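Local coordinates for protein putative chorismate mutase (Yersinia pestis biovar Microtus str. 91001, PDB 2GBB) that catalyses the Claisen rearrangement of chorismate to prephenate as a secreted, all-helical chorismate mutase, at residues P8-R13 / V63-A68; M17-G22 / D94-N99; N42-Q47 / K106-I111. One frame throughout, in Å; residues are numbered along the deposited sequence.

Contact 1 of 3, residues P8-R13 / V63-A68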
loop_
_atom_site.group_PDB
_atom_site.type_symbol
_atom_site.label_atom_id
_atom_site.label_comp_id
_atom_site.label_asym_id
_atom_site.label_seq_id
_atom_site.Cartn_x
_atom_site.Cartn_y
_atom_site.Cartn_z
ATOM N N PRO A 8 12.314 -12.783 17.285
ATOM C CA PRO A 8 11.674 -11.792 18.163
ATOM C C PRO A 8 12.155 -10.368 17.892
ATOM O O PRO A 8 11.367 -9.401 17.935
ATOM C CB PRO A 8 12.091 -12.250 19.567
ATOM C CG PRO A 8 12.277 -13.768 19.451
ATOM C CD PRO A 8 12.915 -13.895 18.061
ATOM N N LEU A 9 13.430 -10.244 17.572
ATOM C CA LEU A 9 14.034 -8.948 17.229
ATOM C C LEU A 9 13.549 -8.429 15.890
ATOM O O LEU A 9 13.244 -7.245 15.762
ATOM C CB LEU A 9 15.571 -9.036 17.277
ATOM C CG LEU A 9 16.122 -9.566 18.628
ATOM C CD1 LEU A 9 17.522 -10.170 18.535
ATOM C CD2 LEU A 9 16.110 -8.455 19.681
ATOM N N ILE A 10 13.463 -9.309 14.904
ATOM C CA ILE A 10 12.979 -8.933 13.588
ATOM C C ILE A 10 11.510 -8.496 13.672
ATOM O O ILE A 10 11.102 -7.447 13.136
ATOM C CB ILE A 10 13.127 -10.132 12.649
ATOM C CG1 ILE A 10 14.628 -10.406 12.370
ATOM C CG2 ILE A 10 12.301 -9.943 11.409
ATOM C CD1 ILE A 10 14.891 -11.684 11.529
ATOM N N ASN A 11 10.726 -9.276 14.420
ATOM C CA ASN A 11 9.365 -8.868 14.735
ATOM C C ASN A 11 9.209 -7.483 15.367
ATOM O O ASN A 11 8.356 -6.707 14.936
ATOM C CB ASN A 11 8.662 -9.948 15.581
ATOM C CG ASN A 11 7.225 -9.603 15.857
ATOM O OD1 ASN A 11 6.390 -9.709 14.976
ATOM N ND2 ASN A 11 6.941 -9.132 17.072
ATOM N N GLU A 12 9.989 -7.187 16.401
ATOM C CA GLU A 12 9.976 -5.862 17.051
ATOM C C GLU A 12 10.413 -4.741 16.112
ATOM O O GLU A 12 9.847 -3.653 16.164
ATOM C CB GLU A 12 10.890 -5.855 18.291
ATOM C CG GLU A 12 10.540 -6.860 19.429
ATOM C CD GLU A 12 11.773 -7.282 20.256
ATOM O OE1 GLU A 12 11.824 -8.433 20.785
ATOM O OE2 GLU A 12 12.705 -6.459 20.372
ATOM N N ARG A 13 11.419 -4.986 15.265
ATOM C CA ARG A 13 11.787 -3.988 14.232
ATOM C C ARG A 13 10.533 -3.605 13.386
ATOM O O ARG A 13 10.207 -2.439 13.200
ATOM C CB ARG A 13 12.918 -4.515 13.340
ATOM C CG ARG A 13 13.602 -3.379 12.489
ATOM C CD ARG A 13 14.873 -3.829 11.742
ATOM N NE ARG A 13 15.476 -2.693 11.041
ATOM C CZ ARG A 13 15.050 -2.198 9.875
ATOM N NH1 ARG A 13 14.035 -2.770 9.231
ATOM N NH2 ARG A 13 15.648 -1.118 9.352
ATOM N N VAL A 63 17.617 -6.139 2.452
ATOM C CA VAL A 63 16.618 -6.037 1.358
ATOM C C VAL A 63 15.264 -6.679 1.752
ATOM O O VAL A 63 14.214 -6.061 1.593
ATOM C CB VAL A 63 17.161 -6.579 0.005
ATOM C CG1 VAL A 63 16.028 -6.774 -1.043
ATOM C CG2 VAL A 63 18.238 -5.607 -0.585
ATOM N N ALA A 64 15.293 -7.910 2.278
ATOM C CA ALA A 64 14.061 -8.623 2.705
ATOM C C ALA A 64 13.327 -7.882 3.829
ATOM O O ALA A 64 12.064 -7.766 3.842
ATOM C CB ALA A 64 14.378 -10.094 3.129
ATOM N N GLN A 65 14.101 -7.340 4.772
ATOM C CA GLN A 65 13.464 -6.638 5.871
ATOM C C GLN A 65 12.807 -5.331 5.380
ATOM O O GLN A 65 11.732 -4.961 5.859
ATOM C CB GLN A 65 14.478 -6.314 6.980
ATOM C CG GLN A 65 14.822 -7.543 7.798
ATOM C CD GLN A 65 15.678 -7.196 8.959
ATOM O OE1 GLN A 65 15.195 -7.110 10.088
ATOM N NE2 GLN A 65 16.968 -6.973 8.701
ATOM N N ILE A 66 13.483 -4.626 4.491
ATOM C CA ILE A 66 12.974 -3.371 3.925
ATOM C C ILE A 66 11.727 -3.617 3.087
ATOM O O ILE A 66 10.780 -2.869 3.215
ATOM C CB ILE A 66 14.074 -2.650 3.112
ATOM C CG1 ILE A 66 15.058 -1.919 4.062
ATOM C CG2 ILE A 66 13.505 -1.742 1.979
ATOM C CD1 ILE A 66 16.428 -1.761 3.447
ATOM N N ASN A 67 11.717 -4.646 2.232
ATOM C CA ASN A 67 10.483 -5.101 1.562
ATOM C C ASN A 67 9.295 -5.388 2.483
ATOM O O ASN A 67 8.166 -4.943 2.213
ATOM C CB ASN A 67 10.777 -6.298 0.635
ATOM C CG ASN A 67 11.569 -5.860 -0.587
ATOM O OD1 ASN A 67 11.660 -4.663 -0.840
ATOM N ND2 ASN A 67 12.165 -6.791 -1.306
ATOM N N ALA A 68 9.524 -6.140 3.547
ATOM C CA ALA A 68 8.465 -6.395 4.496
ATOM C C ALA A 68 7.937 -5.115 5.122
ATOM O O ALA A 68 6.750 -4.956 5.284
ATOM C CB ALA A 68 8.922 -7.373 5.620
HETATM O O HOH W 1 12.614 -6.496 10.372
#
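Helices 7-14 and 55-82 come nearest at I10 and Q65, whose CA atoms stand 8.1 Å apart, a separation bridged by side chains and one water. Q65 and R13 both reach into the gap. The Q65 chain is extended beyond CG and carries the amide to the other helix, where OE1 meets two aliphatic groups: R13 CD at 3.7 Å from Q65 OE1, and I10 CG1 at 4.0 Å from the same oxygen. Both side chains cross that of Q65 at about a right angle. The I10 contact is made by the CG1 branch, which stands beside the backbone N (chi1 -69°).

Polar linkage between the helices is indirect. A water donates to Q65 OE1 at 2.7 Å and to the carbonyl oxygen I10 O at a longer 3.3 Å, so the buried amide oxygen is satisfied and tied to the opposite backbone. R13 passes Q65 with its chain extended from CG to NE, and its guanidinium plane is turned 51° from the Q65 amide. Its NH1 is hydrogen-bonded to a citrate, probably from the crystallisation liquor, while I100 of helix 93-117 and V40 of helix 34-50 touch its side chain. R13 probably binds the substrate, with A69 and R97 nearby, consistent with an anion-binding active site enclosed within the helical bundle of an AroQ-type chorismate mutase.

Contact 2 of 3, residues M17-G22 / D94-N99. With SO4 (sulfate ion), chain F.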
loop_
_atom_site.group_PDB
_atom_site.type_symbol
_atom_site.label_atom_id
_atom_site.label_comp_id
_atom_site.label_asym_id
_atom_site.label_seq_id
_atom_site.Cartn_x
_atom_site.Cartn_y
_atom_site.Cartn_z
HETATM N N MSE A 17 6.713 0.053 11.950
HETATM C CA MSE A 17 6.502 0.484 10.572
HETATM C C MSE A 17 5.149 1.150 10.354
HETATM O O MSE A 17 4.967 1.943 9.412
HETATM C CB MSE A 17 6.701 -0.697 9.639
HETATM C CG MSE A 17 8.137 -1.226 9.690
HETATM SE SE MSE A 17 9.443 0.184 9.370
HETATM C CE MSE A 17 10.943 -0.866 9.814
ATOM N N LYS A 18 4.212 0.859 11.254
ATOM C CA LYS A 18 2.961 1.611 11.279
ATOM C C LYS A 18 3.270 3.080 11.546
ATOM O O LYS A 18 2.723 3.929 10.858
ATOM C CB LYS A 18 1.929 1.051 12.272
ATOM C CG LYS A 18 0.566 1.807 12.194
ATOM C CD LYS A 18 -0.306 1.488 13.390
ATOM C CE LYS A 18 -1.725 2.091 13.274
ATOM N NZ LYS A 18 -2.555 1.467 14.383
ATOM N N ASP A 19 4.163 3.388 12.492
ATOM C CA ASP A 19 4.531 4.799 12.711
ATOM C C ASP A 19 5.186 5.443 11.506
ATOM O O ASP A 19 4.941 6.637 11.259
ATOM C CB ASP A 19 5.500 4.953 13.864
ATOM C CG ASP A 19 4.808 4.762 15.217
ATOM O OD1 ASP A 19 4.019 5.620 15.605
ATOM O OD2 ASP A 19 5.021 3.730 15.841
ATOM N N VAL A 20 6.036 4.684 10.798
ATOM C CA VAL A 20 6.726 5.235 9.616
ATOM C C VAL A 20 5.692 5.519 8.541
ATOM O O VAL A 20 5.696 6.580 7.956
ATOM C CB VAL A 20 7.851 4.287 9.088
ATOM C CG1 VAL A 20 8.541 4.885 7.830
ATOM C CG2 VAL A 20 8.922 3.975 10.197
ATOM N N ALA A 21 4.749 4.581 8.341
ATOM C CA ALA A 21 3.648 4.728 7.388
ATOM C C ALA A 21 2.830 5.959 7.729
ATOM O O ALA A 21 2.425 6.708 6.821
ATOM C CB ALA A 21 2.730 3.476 7.421
ATOM N N GLY A 22 2.546 6.144 9.026
ATOM C CA GLY A 22 1.744 7.305 9.479
ATOM C C GLY A 22 2.456 8.619 9.241
ATOM O O GLY A 22 1.824 9.591 8.818
ATOM N N ASP A 94 12.233 10.798 14.143
ATOM C CA ASP A 94 13.629 10.589 14.546
ATOM C C ASP A 94 13.691 9.574 15.677
ATOM O O ASP A 94 14.598 8.744 15.736
ATOM C CB ASP A 94 14.244 11.906 15.001
ATOM C CG ASP A 94 15.755 11.841 15.083
ATOM O OD1 ASP A 94 16.430 12.047 14.022
ATOM O OD2 ASP A 94 16.264 11.642 16.232
ATOM N N ASP A 95 12.733 9.648 16.588
ATOM C CA ASP A 95 12.638 8.649 17.650
ATOM C C ASP A 95 12.354 7.210 17.098
ATOM O O ASP A 95 12.875 6.202 17.598
ATOM C CB ASP A 95 11.476 8.999 18.584
ATOM C CG ASP A 95 11.661 10.328 19.318
ATOM O OD1 ASP A 95 12.679 11.020 19.082
ATOM O OD2 ASP A 95 10.753 10.653 20.123
ATOM N N VAL A 96 11.465 7.122 16.125
ATOM C CA VAL A 96 11.100 5.820 15.541
ATOM C C VAL A 96 12.320 5.181 14.852
ATOM O O VAL A 96 12.629 3.983 15.028
ATOM C CB VAL A 96 9.912 6.022 14.552
ATOM C CG1 VAL A 96 9.645 4.752 13.748
ATOM C CG2 VAL A 96 8.679 6.423 15.325
ATOM N N ARG A 97 13.003 5.991 14.049
ATOM C CA ARG A 97 14.144 5.518 13.285
ATOM C C ARG A 97 15.343 5.138 14.153
ATOM O O ARG A 97 16.095 4.271 13.756
ATOM C CB ARG A 97 14.548 6.552 12.248
ATOM C CG ARG A 97 13.623 6.499 11.040
ATOM C CD ARG A 97 14.134 7.351 9.887
ATOM N NE ARG A 97 13.354 7.033 8.687
ATOM C CZ ARG A 97 13.287 7.794 7.599
ATOM N NH1 ARG A 97 13.940 8.981 7.541
ATOM N NH2 ARG A 97 12.515 7.381 6.585
ATOM N N ALA A 98 15.530 5.785 15.301
ATOM C CA ALA A 98 16.612 5.401 16.229
ATOM C C ALA A 98 16.299 4.039 16.840
ATOM O O ALA A 98 17.177 3.171 16.936
ATOM C CB ALA A 98 16.845 6.460 17.330
ATOM N N ASN A 99 15.054 3.838 17.234
ATOM C CA ASN A 99 14.583 2.542 17.691
ATOM C C ASN A 99 14.750 1.419 16.676
ATOM O O ASN A 99 15.164 0.308 17.012
ATOM C CB ASN A 99 13.125 2.641 18.096
ATOM C CG ASN A 99 12.952 3.008 19.573
ATOM O OD1 ASN A 99 13.667 2.505 20.440
ATOM N ND2 ASN A 99 11.993 3.859 19.854
HETATM S S SO4 F . -3.251 -1.997 14.302
HETATM O O1 SO4 F . -2.782 -1.331 13.103
HETATM O O2 SO4 F . -2.698 -1.305 15.457
HETATM O O3 SO4 F . -4.713 -1.950 14.339
HETATM O O4 SO4 F . -2.838 -3.395 14.308
#
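D19, an aspartate, meets V96 through its methylene group and not its carboxylate: D19 CB lies 3.8 Å from V96 CG2, in an otherwise apolar seam between helices 17-26 and 93-117. The carboxylate has a separate task, since D19 OD1 accepts a hydrogen bond from the backbone N of K91, in the loop just before helix 93-117. W88 and P90 of the same loop also pack against D19.

V96 straddles the seam with its two methyls. CG1, anti to the backbone N (chi1 171°), meets V20, where V96 CG1 and V20 CG2 are 3.7 Å apart and the two side chains cross obliquely. CG2 is the branch set against D19. The backbones are nearest at this level, with 7.2 Å between D19 CA and V96 CA. I100, one turn beyond V96, and Q73 of helix 55-82 extend the packing around V20.

R97, next to V96 in sequence, is a probable substrate-binding residue whose NE is hydrogen-bonded to a bound citrate, and V20 lies about 4 Å from that molecule at the nearest side-chain atoms. On helix 17-26, K18 follows a different course: an extended chain, with CG anti to the backbone N (chi1 -176°), delivers NZ to a sulfate, probably from the crystallisation liquor. K18 NZ donates to sulfate O2 at 3.0 Å and to sulfate O1 at 3.1 Å. The ammonium also forms a salt bridge with E85 and a cation-pi interaction with W88, and Y76 OH shares the sulfate.

Apolar and polar parts of the side chains thus divide the work: methyl and methylene groups make the helix contact, whereas the charged ends bind a loop, a sulfate and the citrate-occupied pocket, probably the place where chorismate binds.

Contact 3 of 3, residues N42-Q47 / K106-I111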
loop_
_atom_site.group_PDB
_atom_site.type_symbol
_atom_site.label_atom_id
_atom_site.label_comp_id
_atom_site.label_asym_id
_atom_site.label_seq_id
_atom_site.Cartn_x
_atom_site.Cartn_y
_atom_site.Cartn_z
ATOM N N ASN A 42 23.788 0.439 3.853
ATOM C CA ASN A 42 25.198 0.783 4.121
ATOM C C ASN A 42 25.579 0.695 5.625
ATOM O O ASN A 42 26.640 0.148 5.958
ATOM C CB ASN A 42 25.572 2.190 3.564
ATOM C CG ASN A 42 26.977 2.671 4.014
ATOM O OD1 ASN A 42 27.991 2.289 3.432
ATOM N ND2 ASN A 42 27.023 3.534 5.035
ATOM N N SER A 43 24.736 1.204 6.517
ATOM C CA SER A 43 24.963 1.067 7.985
ATOM C C SER A 43 24.953 -0.384 8.473
ATOM O O SER A 43 25.798 -0.793 9.286
ATOM C CB SER A 43 23.875 1.782 8.750
ATOM O OG SER A 43 24.048 3.142 8.477
ATOM N N ALA A 44 23.971 -1.150 8.010
ATOM C CA ALA A 44 23.919 -2.562 8.365
ATOM C C ALA A 44 25.200 -3.250 7.920
ATOM O O ALA A 44 25.810 -3.967 8.703
ATOM C CB ALA A 44 22.678 -3.256 7.799
HETATM N N MSE A 45 25.632 -3.027 6.679
HETATM C CA MSE A 45 26.875 -3.631 6.192
HETATM C C MSE A 45 28.125 -3.221 6.997
HETATM O O MSE A 45 29.019 -4.033 7.209
HETATM C CB MSE A 45 27.079 -3.400 4.688
HETATM C CG MSE A 45 26.118 -4.233 3.821
HETATM SE SE MSE A 45 26.429 -3.884 1.926
HETATM C CE MSE A 45 28.456 -4.036 1.927
ATOM N N ALA A 46 28.181 -1.974 7.447
ATOM C CA ALA A 46 29.280 -1.551 8.280
ATOM C C ALA A 46 29.197 -2.204 9.680
ATOM O O ALA A 46 30.203 -2.570 10.218
ATOM C CB ALA A 46 29.317 -0.029 8.368
ATOM N N GLN A 47 28.016 -2.345 10.271
ATOM C CA GLN A 47 27.870 -3.051 11.546
ATOM C C GLN A 47 28.270 -4.519 11.445
ATOM O O GLN A 47 29.091 -5.009 12.234
ATOM C CB GLN A 47 26.453 -2.939 12.087
ATOM C CG GLN A 47 26.119 -1.590 12.626
ATOM C CD GLN A 47 24.708 -1.463 13.105
ATOM O OE1 GLN A 47 24.483 -0.939 14.186
ATOM N NE2 GLN A 47 23.730 -1.921 12.300
ATOM N N LYS A 106 20.798 -5.087 17.050
ATOM C CA LYS A 106 20.537 -6.239 17.911
ATOM C C LYS A 106 20.316 -7.505 17.099
ATOM O O LYS A 106 20.763 -8.595 17.477
ATOM C CB LYS A 106 19.358 -5.954 18.817
ATOM C CG LYS A 106 19.676 -4.882 19.865
ATOM C CD LYS A 106 18.677 -4.937 21.014
ATOM C CE LYS A 106 18.726 -3.667 21.886
ATOM N NZ LYS A 106 17.764 -3.855 23.047
ATOM N N ILE A 107 19.680 -7.348 15.951
ATOM C CA ILE A 107 19.437 -8.473 15.065
ATOM C C ILE A 107 20.774 -9.021 14.543
ATOM O O ILE A 107 21.015 -10.206 14.559
ATOM C CB ILE A 107 18.462 -8.039 13.889
ATOM C CG1 ILE A 107 17.030 -7.857 14.428
ATOM C CG2 ILE A 107 18.528 -9.032 12.727
ATOM C CD1 ILE A 107 16.140 -6.934 13.585
ATOM N N LEU A 108 21.646 -8.142 14.091
ATOM C CA LEU A 108 22.945 -8.549 13.577
ATOM C C LEU A 108 23.872 -9.147 14.660
ATOM O O LEU A 108 24.608 -10.090 14.387
ATOM C CB LEU A 108 23.644 -7.354 12.919
ATOM C CG LEU A 108 23.010 -6.728 11.673
ATOM C CD1 LEU A 108 24.021 -5.708 11.103
ATOM C CD2 LEU A 108 22.700 -7.760 10.670
ATOM N N GLU A 109 23.845 -8.561 15.846
ATOM C CA GLU A 109 24.567 -9.095 17.001
ATOM C C GLU A 109 24.062 -10.494 17.341
ATOM O O GLU A 109 24.863 -11.401 17.573
ATOM C CB GLU A 109 24.418 -8.195 18.237
ATOM C CG GLU A 109 25.087 -6.867 18.058
ATOM C CD GLU A 109 24.872 -5.921 19.235
ATOM O OE1 GLU A 109 23.774 -5.844 19.816
ATOM O OE2 GLU A 109 25.821 -5.222 19.578
ATOM N N GLN A 110 22.743 -10.678 17.340
ATOM C CA GLN A 110 22.179 -11.971 17.659
ATOM C C GLN A 110 22.505 -13.049 16.622
ATOM O O GLN A 110 22.794 -14.220 16.974
ATOM C CB GLN A 110 20.666 -11.837 17.826
ATOM C CG GLN A 110 19.979 -13.056 18.456
ATOM C CD GLN A 110 20.618 -13.495 19.771
ATOM O OE1 GLN A 110 20.883 -12.682 20.645
ATOM N NE2 GLN A 110 20.860 -14.787 19.905
ATOM N N ILE A 111 22.399 -12.693 15.348
ATOM C CA ILE A 111 22.796 -13.607 14.272
ATOM C C ILE A 111 24.280 -14.021 14.357
ATOM O O ILE A 111 24.611 -15.207 14.190
ATOM C CB ILE A 111 22.496 -13.016 12.862
ATOM C CG1 ILE A 111 20.987 -13.085 12.563
ATOM C CG2 ILE A 111 23.240 -13.805 11.793
ATOM C CD1 ILE A 111 20.534 -12.257 11.296
#
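Within the all-helical bundle of the AroQ (type II) chorismate mutase fold, helix 34-50 packs against helix 93-117, and between residues 42-47 and 106-111 the packing is made by L108, which lies against A44 and Q47. The two contacted residues are three apart, so they lie on the same side of their helix, almost one turn from each other. The backbones come closest between Q47 CA and L108 CA, at 7.7 Å.

A single methyl, CD1, does the touching for L108. The leucine has CG beside its backbone N (chi1 -64°), and CD1 continues the chain outward, nearly anti to CA (chi2 -171°), which makes it the leading methyl. It approaches the backbone of the partner helix, with L108 CD1 3.5 Å from A44 O, and has the methyl A44 CB farther off, 4.3 Å from L108 CD1. I58, L51 and M62 add to the apolar surroundings: the first two pack on L108 and the third on A44. Neighbouring I107 takes another direction, toward L9, I10 and R13 of helix 7-14.

Q47 supplies the other part of the seat and crosses L108 at about a right angle. Its amide is anchored by a hydrogen bond between OE1 and T105 OG1, which ties the same two helices by a polar link beside the apolar one. Around the leucine methyl, Q47 CB lies 3.8 Å from L108 CD1, and the amide nitrogen Q47 NE2 is at 4.0 Å from that same carbon.

In the fold
From the N terminus the chain runs through all three first segments, 8-13, 17-22 and 42-47, before any loop is closed. Contact 1 then closes the first at 63-68 on helix 55-82; contacts 2 and 3 close theirs in turn at 94-99 and 106-111, bringing helix 17-26 and helix 34-50 respectively onto helix 93-117. Every pair of contacts therefore crosses and none nests. Contacts 1 and 3 touch directly, L9 and Q65 packing on I107, and so join helices 7-14, 55-82 and 93-117. Contact 2 sits at the N-terminal end of helix 93-117, about 7 Å from contact 3 at the nearest atoms, while R13 and R97 bring contacts 1 and 2 to the same citrate-occupied pocket.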